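Local atomic coordinates of serine protease pet (Escherichia coli, PDB entry 4OM9), a protein that acts as a secreted autotransporter serine protease and enterotoxin of enteroaggregative E. coli, probably cleaving the host cytoskeletal protein alpha-fodrin. Residues A[315-326]-A[340-351]; A[359-369]-A[377-387]. All blocks are in the same frame, centred on the assembly; numbering follows the deposited sequence.

Contact 1: residues A[315-326]-A[340-351]; sequences GFIFDENKKYTV and GIDIGKGSTVDW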
# COMPACT_ATOMS: atom_id res chain seq x y z
N GLY A 315 39.02 -9.18 10.55
CA GLY A 315 38.64 -8.05 9.72
C GLY A 315 38.79 -6.72 10.44
O GLY A 315 39.28 -6.69 11.57
N PHE A 316 38.36 -5.64 9.80
CA PHE A 316 38.49 -4.29 10.36
C PHE A 316 37.29 -3.87 11.19
O PHE A 316 36.15 -3.91 10.74
CB PHE A 316 38.68 -3.25 9.24
CG PHE A 316 40.03 -3.28 8.58
CD1 PHE A 316 41.07 -4.01 9.13
CD2 PHE A 316 40.25 -2.56 7.41
CE1 PHE A 316 42.32 -4.02 8.52
CE2 PHE A 316 41.50 -2.57 6.78
CZ PHE A 316 42.54 -3.30 7.34
N ILE A 317 37.57 -3.42 12.41
CA ILE A 317 36.52 -2.91 13.27
C ILE A 317 36.90 -1.52 13.72
O ILE A 317 38.01 -1.31 14.21
CB ILE A 317 36.28 -3.82 14.49
CG1 ILE A 317 35.77 -5.19 14.04
CG2 ILE A 317 35.31 -3.16 15.49
CD1 ILE A 317 35.42 -6.16 15.24
N PHE A 318 35.99 -0.57 13.55
CA PHE A 318 36.25 0.83 13.86
C PHE A 318 35.36 1.30 14.98
O PHE A 318 34.21 0.89 15.06
CB PHE A 318 36.03 1.70 12.62
CG PHE A 318 37.01 1.45 11.52
CD1 PHE A 318 36.78 0.45 10.59
CD2 PHE A 318 38.17 2.20 11.43
CE1 PHE A 318 37.69 0.22 9.59
CE2 PHE A 318 39.08 1.96 10.44
CZ PHE A 318 38.84 0.98 9.52
N ASP A 319 35.88 2.18 15.83
CA ASP A 319 35.10 2.70 16.95
C ASP A 319 34.13 3.78 16.46
O ASP A 319 33.91 3.92 15.26
CB ASP A 319 36.02 3.26 18.04
CG ASP A 319 36.87 4.41 17.55
OD1 ASP A 319 36.96 4.60 16.33
OD2 ASP A 319 37.45 5.13 18.39
N GLU A 320 33.56 4.54 17.39
CA GLU A 320 32.49 5.49 17.07
C GLU A 320 32.98 6.93 16.93
O GLU A 320 33.99 7.30 17.51
CB GLU A 320 31.40 5.41 18.13
CG GLU A 320 30.80 4.03 18.31
CD GLU A 320 29.79 3.97 19.44
OE1 GLU A 320 29.95 4.71 20.43
OE2 GLU A 320 28.83 3.17 19.34
N ASN A 321 32.24 7.72 16.16
CA ASN A 321 32.47 9.17 16.04
C ASN A 321 33.89 9.57 15.62
O ASN A 321 34.40 10.60 16.06
CB ASN A 321 32.14 9.87 17.37
CG ASN A 321 30.71 9.61 17.84
OD1 ASN A 321 29.74 9.78 17.09
ND2 ASN A 321 30.57 9.18 19.10
N LYS A 322 34.53 8.77 14.76
CA LYS A 322 35.88 9.12 14.31
C LYS A 322 36.05 9.03 12.79
O LYS A 322 35.33 8.31 12.11
CB LYS A 322 36.92 8.24 15.00
CG LYS A 322 36.85 8.24 16.51
CD LYS A 322 37.32 9.54 17.11
CE LYS A 322 37.15 9.51 18.63
NZ LYS A 322 38.01 10.52 19.34
N LYS A 323 37.03 9.76 12.28
CA LYS A 323 37.38 9.76 10.87
C LYS A 323 38.64 8.91 10.59
O LYS A 323 39.65 9.07 11.25
CB LYS A 323 37.58 11.20 10.38
CG LYS A 323 37.96 11.32 8.91
CD LYS A 323 36.99 10.55 8.02
CE LYS A 323 36.82 11.22 6.66
NZ LYS A 323 38.06 11.27 5.86
N TYR A 324 38.55 8.02 9.61
CA TYR A 324 39.66 7.15 9.21
C TYR A 324 39.90 7.19 7.71
O TYR A 324 38.96 7.34 6.92
CB TYR A 324 39.39 5.70 9.61
CG TYR A 324 39.38 5.44 11.09
CD1 TYR A 324 38.21 5.57 11.83
CD2 TYR A 324 40.54 5.03 11.75
CE1 TYR A 324 38.19 5.32 13.19
CE2 TYR A 324 40.53 4.77 13.10
CZ TYR A 324 39.36 4.92 13.82
OH TYR A 324 39.36 4.67 15.17
N THR A 325 41.15 7.04 7.30
CA THR A 325 41.46 6.83 5.90
C THR A 325 42.27 5.54 5.76
O THR A 325 43.06 5.20 6.63
CB THR A 325 42.23 8.03 5.31
OG1 THR A 325 41.42 9.20 5.37
CG2 THR A 325 42.59 7.77 3.86
N VAL A 326 42.01 4.80 4.69
CA VAL A 326 42.76 3.60 4.36
C VAL A 326 43.39 3.80 3.00
O VAL A 326 42.69 3.91 1.98
CB VAL A 326 41.88 2.34 4.34
CG1 VAL A 326 42.71 1.13 3.97
CG2 VAL A 326 41.16 2.15 5.69
N GLY A 340 35.60 -8.78 7.00
CA GLY A 340 34.78 -7.69 6.50
C GLY A 340 35.17 -6.39 7.17
O GLY A 340 36.27 -6.25 7.69
N ILE A 341 34.25 -5.44 7.15
CA ILE A 341 34.49 -4.13 7.74
C ILE A 341 33.30 -3.79 8.63
O ILE A 341 32.16 -3.88 8.20
CB ILE A 341 34.69 -3.06 6.65
CG1 ILE A 341 35.86 -3.43 5.74
CG2 ILE A 341 34.88 -1.67 7.28
CD1 ILE A 341 36.15 -2.43 4.62
N ASP A 342 33.58 -3.42 9.88
CA ASP A 342 32.54 -3.10 10.86
C ASP A 342 32.81 -1.70 11.39
O ASP A 342 33.72 -1.50 12.17
CB ASP A 342 32.53 -4.14 11.99
CG ASP A 342 31.40 -3.92 13.02
OD1 ASP A 342 30.53 -3.05 12.79
OD2 ASP A 342 31.39 -4.63 14.07
N ILE A 343 32.00 -0.73 10.96
CA ILE A 343 32.23 0.66 11.34
C ILE A 343 31.22 1.11 12.37
O ILE A 343 30.00 0.97 12.16
CB ILE A 343 32.15 1.63 10.13
CG1 ILE A 343 33.06 1.19 8.99
CG2 ILE A 343 32.45 3.06 10.57
CD1 ILE A 343 32.71 1.89 7.62
N GLY A 344 31.73 1.68 13.46
CA GLY A 344 30.92 2.21 14.53
C GLY A 344 30.11 3.43 14.15
O GLY A 344 30.45 4.17 13.22
N LYS A 345 29.02 3.62 14.89
CA LYS A 345 28.13 4.76 14.75
C LYS A 345 28.88 6.10 14.74
O LYS A 345 29.75 6.34 15.58
CB LYS A 345 27.09 4.73 15.88
CG LYS A 345 26.20 5.95 15.96
CD LYS A 345 25.26 5.87 17.16
CE LYS A 345 23.94 5.21 16.79
NZ LYS A 345 23.03 6.13 16.05
N GLY A 346 28.55 6.96 13.78
CA GLY A 346 29.10 8.31 13.73
C GLY A 346 30.51 8.42 13.16
O GLY A 346 31.13 9.49 13.18
N SER A 347 31.03 7.30 12.66
CA SER A 347 32.34 7.26 12.05
C SER A 347 32.29 7.18 10.54
O SER A 347 31.35 6.64 9.96
CB SER A 347 33.15 6.08 12.59
OG SER A 347 33.77 6.40 13.83
N THR A 348 33.32 7.73 9.90
CA THR A 348 33.49 7.58 8.47
C THR A 348 34.88 7.04 8.12
O THR A 348 35.90 7.56 8.58
CB THR A 348 33.27 8.93 7.73
OG1 THR A 348 31.90 9.34 7.88
CG2 THR A 348 33.61 8.78 6.26
N VAL A 349 34.89 5.99 7.30
CA VAL A 349 36.12 5.42 6.80
C VAL A 349 36.31 5.68 5.29
O VAL A 349 35.63 5.09 4.46
CB VAL A 349 36.16 3.90 7.03
CG1 VAL A 349 37.46 3.35 6.51
CG2 VAL A 349 35.99 3.58 8.51
N ASP A 350 37.25 6.57 4.95
CA ASP A 350 37.57 6.80 3.54
C ASP A 350 38.35 5.61 3.01
O ASP A 350 39.47 5.32 3.43
CB ASP A 350 38.33 8.10 3.34
CG ASP A 350 37.45 9.31 3.55
OD1 ASP A 350 36.21 9.17 3.52
OD2 ASP A 350 37.98 10.41 3.75
N TRP A 351 37.71 4.89 2.11
CA TRP A 351 38.23 3.61 1.68
C TRP A 351 38.92 3.84 0.35
O TRP A 351 38.28 3.83 -0.70
CB TRP A 351 37.09 2.57 1.60
CG TRP A 351 37.54 1.21 1.17
CD1 TRP A 351 37.43 0.67 -0.08
CD2 TRP A 351 38.18 0.21 1.99
NE1 TRP A 351 37.96 -0.60 -0.09
CE2 TRP A 351 38.43 -0.90 1.15
CE3 TRP A 351 38.58 0.16 3.33
CZ2 TRP A 351 39.06 -2.06 1.63
CZ3 TRP A 351 39.20 -0.99 3.80
CH2 TRP A 351 39.43 -2.09 2.95
O HOH W 1 27.98 1.70 16.96
O HOH W 2 41.12 10.35 2.69
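Phe318 lays its ring against Val349 inside two successive coils of a right-handed parallel beta-helix, and its atoms can be traced outward one by one. CB lies 4.1 Å from CA of Ile343, its partner in the parallel ladder. With CG beside the backbone N (chi1 -66°), the ring is directed into the interior, where CD1 meets Ile343 CG1 and CE1 meets Ile341 CG2. Over one face sits Val349 CG2, 3.7 Å from the centroid of the Phe318 ring and only 4° off its normal, a well-centred CH-pi contact. At the tip, CZ touches Val349 CG1. Edge-on, CD2 of the same ring points at the centre of the Tyr324 ring, and Tyr324 OH in turn donates to Asp319 OD1 over 2.7 Å, meeting it from above the carboxylate plane.

Ser347 OG ties the turns of the two coils together, accepting from Lys322 N at 2.7 Å and 165°. Beside it Asn321 N donates to Lys345 O at 2.9 Å. The axes of strands 316-318 and 341-343 run nearly parallel, 4.7 Å apart at closest approach. On the coil before, strand 294-298 borders 316-318 and brings Phe297 to the rings of Phe316 and Phe318; on the coil after, strands 361-364 and 368-371 cover Ile343 and Trp351.

Contact 2: residues A[359-369]-A[377-387]; sequences DALHKIGEGSL and TNLKTGNGTVI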
# COMPACT_ATOMS: atom_id res chain seq x y z
N ASP A 359 36.76 -12.06 -3.48
CA ASP A 359 36.01 -12.15 -2.23
C ASP A 359 35.01 -11.00 -2.12
O ASP A 359 35.27 -9.90 -2.62
CB ASP A 359 36.97 -12.13 -1.04
CG ASP A 359 36.31 -12.55 0.26
OD1 ASP A 359 35.64 -13.61 0.27
OD2 ASP A 359 36.45 -11.83 1.27
N ALA A 360 33.88 -11.25 -1.48
CA ALA A 360 32.92 -10.17 -1.22
C ALA A 360 33.33 -9.32 -0.03
O ALA A 360 33.74 -9.84 1.00
CB ALA A 360 31.51 -10.73 -0.98
N LEU A 361 33.20 -8.02 -0.17
CA LEU A 361 33.40 -7.14 0.95
C LEU A 361 32.11 -7.06 1.81
O LEU A 361 31.08 -6.56 1.35
CB LEU A 361 33.85 -5.76 0.45
CG LEU A 361 33.64 -4.51 1.32
CD1 LEU A 361 34.15 -4.72 2.74
CD2 LEU A 361 34.32 -3.32 0.67
N HIS A 362 32.19 -7.56 3.04
CA HIS A 362 31.05 -7.53 3.97
C HIS A 362 31.10 -6.30 4.86
O HIS A 362 31.99 -6.18 5.71
CB HIS A 362 31.01 -8.78 4.86
CG HIS A 362 30.66 -10.03 4.12
ND1 HIS A 362 30.35 -11.21 4.77
CD2 HIS A 362 30.56 -10.29 2.80
CE1 HIS A 362 30.07 -12.14 3.88
NE2 HIS A 362 30.20 -11.61 2.67
N LYS A 363 30.15 -5.40 4.69
CA LYS A 363 30.10 -4.18 5.47
C LYS A 363 28.93 -4.19 6.47
O LYS A 363 27.76 -4.29 6.08
CB LYS A 363 30.00 -2.97 4.53
CG LYS A 363 30.24 -1.63 5.20
CD LYS A 363 29.00 -1.07 5.89
CE LYS A 363 29.32 0.27 6.54
NZ LYS A 363 28.22 0.63 7.48
N ILE A 364 29.22 -4.06 7.76
CA ILE A 364 28.17 -3.92 8.78
C ILE A 364 28.50 -2.75 9.68
O ILE A 364 29.44 -1.99 9.39
CB ILE A 364 27.98 -5.17 9.65
CG1 ILE A 364 29.26 -5.48 10.44
CG2 ILE A 364 27.57 -6.35 8.81
CD1 ILE A 364 29.12 -6.67 11.41
N GLY A 365 27.73 -2.61 10.75
CA GLY A 365 27.88 -1.49 11.65
C GLY A 365 27.18 -0.24 11.14
O GLY A 365 26.79 -0.16 9.97
N GLU A 366 27.04 0.74 12.02
CA GLU A 366 26.18 1.87 11.72
C GLU A 366 26.85 3.03 10.99
O GLU A 366 26.15 3.90 10.46
CB GLU A 366 25.55 2.38 13.00
CG GLU A 366 24.54 1.42 13.58
CD GLU A 366 23.92 1.95 14.84
OE1 GLU A 366 24.27 1.46 15.93
OE2 GLU A 366 23.09 2.87 14.75
N GLY A 367 28.18 3.05 10.98
CA GLY A 367 28.94 4.11 10.35
C GLY A 367 29.12 4.00 8.84
O GLY A 367 28.56 3.10 8.20
N SER A 368 29.92 4.91 8.29
CA SER A 368 30.05 5.10 6.83
C SER A 368 31.35 4.60 6.18
O SER A 368 32.44 5.01 6.55
CB SER A 368 29.93 6.59 6.49
OG SER A 368 28.75 7.15 7.04
N LEU A 369 31.20 3.75 5.16
CA LEU A 369 32.29 3.41 4.27
C LEU A 369 32.22 4.33 3.04
O LEU A 369 31.25 4.29 2.28
CB LEU A 369 32.23 1.94 3.86
CG LEU A 369 33.49 1.43 3.15
CD1 LEU A 369 34.68 1.54 4.07
CD2 LEU A 369 33.34 0.01 2.67
N THR A 377 35.02 -5.56 -7.35
CA THR A 377 34.55 -6.69 -6.56
C THR A 377 33.12 -6.43 -6.13
O THR A 377 32.57 -5.39 -6.47
CB THR A 377 35.44 -6.97 -5.30
OG1 THR A 377 35.25 -8.32 -4.85
CG2 THR A 377 35.09 -6.01 -4.17
N ASN A 378 32.55 -7.37 -5.38
CA ASN A 378 31.17 -7.27 -4.93
C ASN A 378 31.06 -6.77 -3.51
O ASN A 378 31.95 -6.99 -2.69
CB ASN A 378 30.45 -8.62 -5.07
CG ASN A 378 30.39 -9.10 -6.51
OD1 ASN A 378 30.54 -8.31 -7.45
ND2 ASN A 378 30.18 -10.41 -6.70
N LEU A 379 29.99 -6.04 -3.25
CA LEU A 379 29.72 -5.54 -1.92
C LEU A 379 28.52 -6.29 -1.33
O LEU A 379 27.53 -6.55 -2.02
CB LEU A 379 29.44 -4.04 -1.97
CG LEU A 379 28.90 -3.49 -0.65
CD1 LEU A 379 30.00 -3.47 0.40
CD2 LEU A 379 28.28 -2.11 -0.79
N LYS A 380 28.62 -6.64 -0.05
CA LYS A 380 27.46 -7.10 0.72
C LYS A 380 27.33 -6.22 1.95
O LYS A 380 28.18 -6.27 2.83
CB LYS A 380 27.60 -8.57 1.10
CG LYS A 380 27.49 -9.50 -0.09
CD LYS A 380 27.23 -10.92 0.32
CE LYS A 380 27.00 -11.79 -0.91
NZ LYS A 380 26.49 -13.17 -0.61
N THR A 381 26.28 -5.40 2.01
CA THR A 381 26.14 -4.47 3.12
C THR A 381 24.79 -4.63 3.85
O THR A 381 23.76 -4.92 3.22
CB THR A 381 26.33 -3.01 2.65
OG1 THR A 381 26.16 -2.12 3.76
CG2 THR A 381 25.35 -2.62 1.54
N GLY A 382 24.81 -4.48 5.17
CA GLY A 382 23.63 -4.68 5.99
C GLY A 382 23.33 -3.57 6.98
O GLY A 382 22.39 -3.68 7.76
N ASN A 383 24.10 -2.49 6.96
CA ASN A 383 23.94 -1.47 7.98
C ASN A 383 24.75 -0.22 7.65
O ASN A 383 25.72 -0.28 6.89
CB ASN A 383 24.36 -2.03 9.36
CG ASN A 383 23.77 -1.25 10.50
OD1 ASN A 383 22.98 -0.34 10.28
ND2 ASN A 383 24.13 -1.60 11.73
N GLY A 384 24.38 0.90 8.24
CA GLY A 384 25.10 2.14 8.00
C GLY A 384 25.08 2.55 6.53
O GLY A 384 24.20 2.12 5.75
N THR A 385 26.06 3.36 6.14
CA THR A 385 26.10 3.96 4.82
C THR A 385 27.32 3.50 4.02
O THR A 385 28.41 3.45 4.55
CB THR A 385 26.13 5.49 4.91
OG1 THR A 385 25.08 5.93 5.78
CG2 THR A 385 25.95 6.12 3.51
N VAL A 386 27.11 3.16 2.77
CA VAL A 386 28.19 2.94 1.85
C VAL A 386 28.02 3.98 0.73
O VAL A 386 26.96 4.05 0.08
CB VAL A 386 28.21 1.51 1.31
CG1 VAL A 386 29.30 1.36 0.23
CG2 VAL A 386 28.45 0.54 2.45
N ILE A 387 29.03 4.81 0.56
CA ILE A 387 28.97 5.87 -0.42
C ILE A 387 29.79 5.49 -1.64
O ILE A 387 30.93 5.08 -1.53
CB ILE A 387 29.48 7.20 0.15
CG1 ILE A 387 28.74 7.54 1.45
CG2 ILE A 387 29.34 8.32 -0.90
CD1 ILE A 387 29.30 8.77 2.18
O HOH W 3 25.67 -4.05 11.79
O HOH W 4 26.06 5.92 8.48
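Thr377 OG1 lies 2.7 Å from Asp359 O where the two coils come together, with Ala356 O as a second acceptor within reach of its one proton. Next, Leu361 sets its CG 3.9 Å from Leu379 CD1 in the interior. On the other face of the sheet the His362 ring lies alongside the Lys380 chain, its CD2 3.8 Å from Lys380 CB, while His362 ND1 is bonded to Tyr110 O and the Lys380 ammonium to Ala632 O.

Lys363 points inward with CG anti to the backbone N (chi1 -168°), and a bend at chi2 (-83°) turns the chain toward the corner. Its methylenes slide past Val386, CD lying 3.8 Å from Val386 CG2, and NZ ends among carbonyls: Gly367 O at 2.6 Å from NZ, Asn383 O at 2.7 Å from NZ, and Gly365 O at 3.0 Å from NZ. Gly367 O also accepts from Thr385 N, the two donors arriving from opposite faces of its plane. A water joins Gly365 N to Asn383 ND2, and another links Glu366 O with the hydroxyls of Ser368 and Thr385. Beyond the corner the register has shifted by one residue, and Leu369 packs on Val386.

Three main-chain oxygens thus grip a buried ammonium, stitching the corners of both coils together; the partial negative charge on these oxygens would probably stabilise the ammonium, although Gly365 O and Asn383 O are met from above their carbonyl planes.

Contact 1 (315-326 with 340-351) closes before contact 2 (359-369 with 377-387) opens, and their centres lie about 11 Å apart. They are successive pairs of coils in the same beta-helix: strands 316-318, 341-343, 361-364 and 379-381 follow one another in one parallel sheet, and 323-328, 348-352, 368-371 and 385-388 do so in a second. The pairs join directly, since Ile341 N lies 2.8 Å from His362 O and Val349 N 2.7 Å from Ser368 O, both probable hydrogen bonds. An interior rich in aromatic rings in contact 1 thus continues into one holding a lysine in contact 2. Together the coils form part of the early beta-helical stalk, where Tyr110, from the protease-family region, touches both contacts.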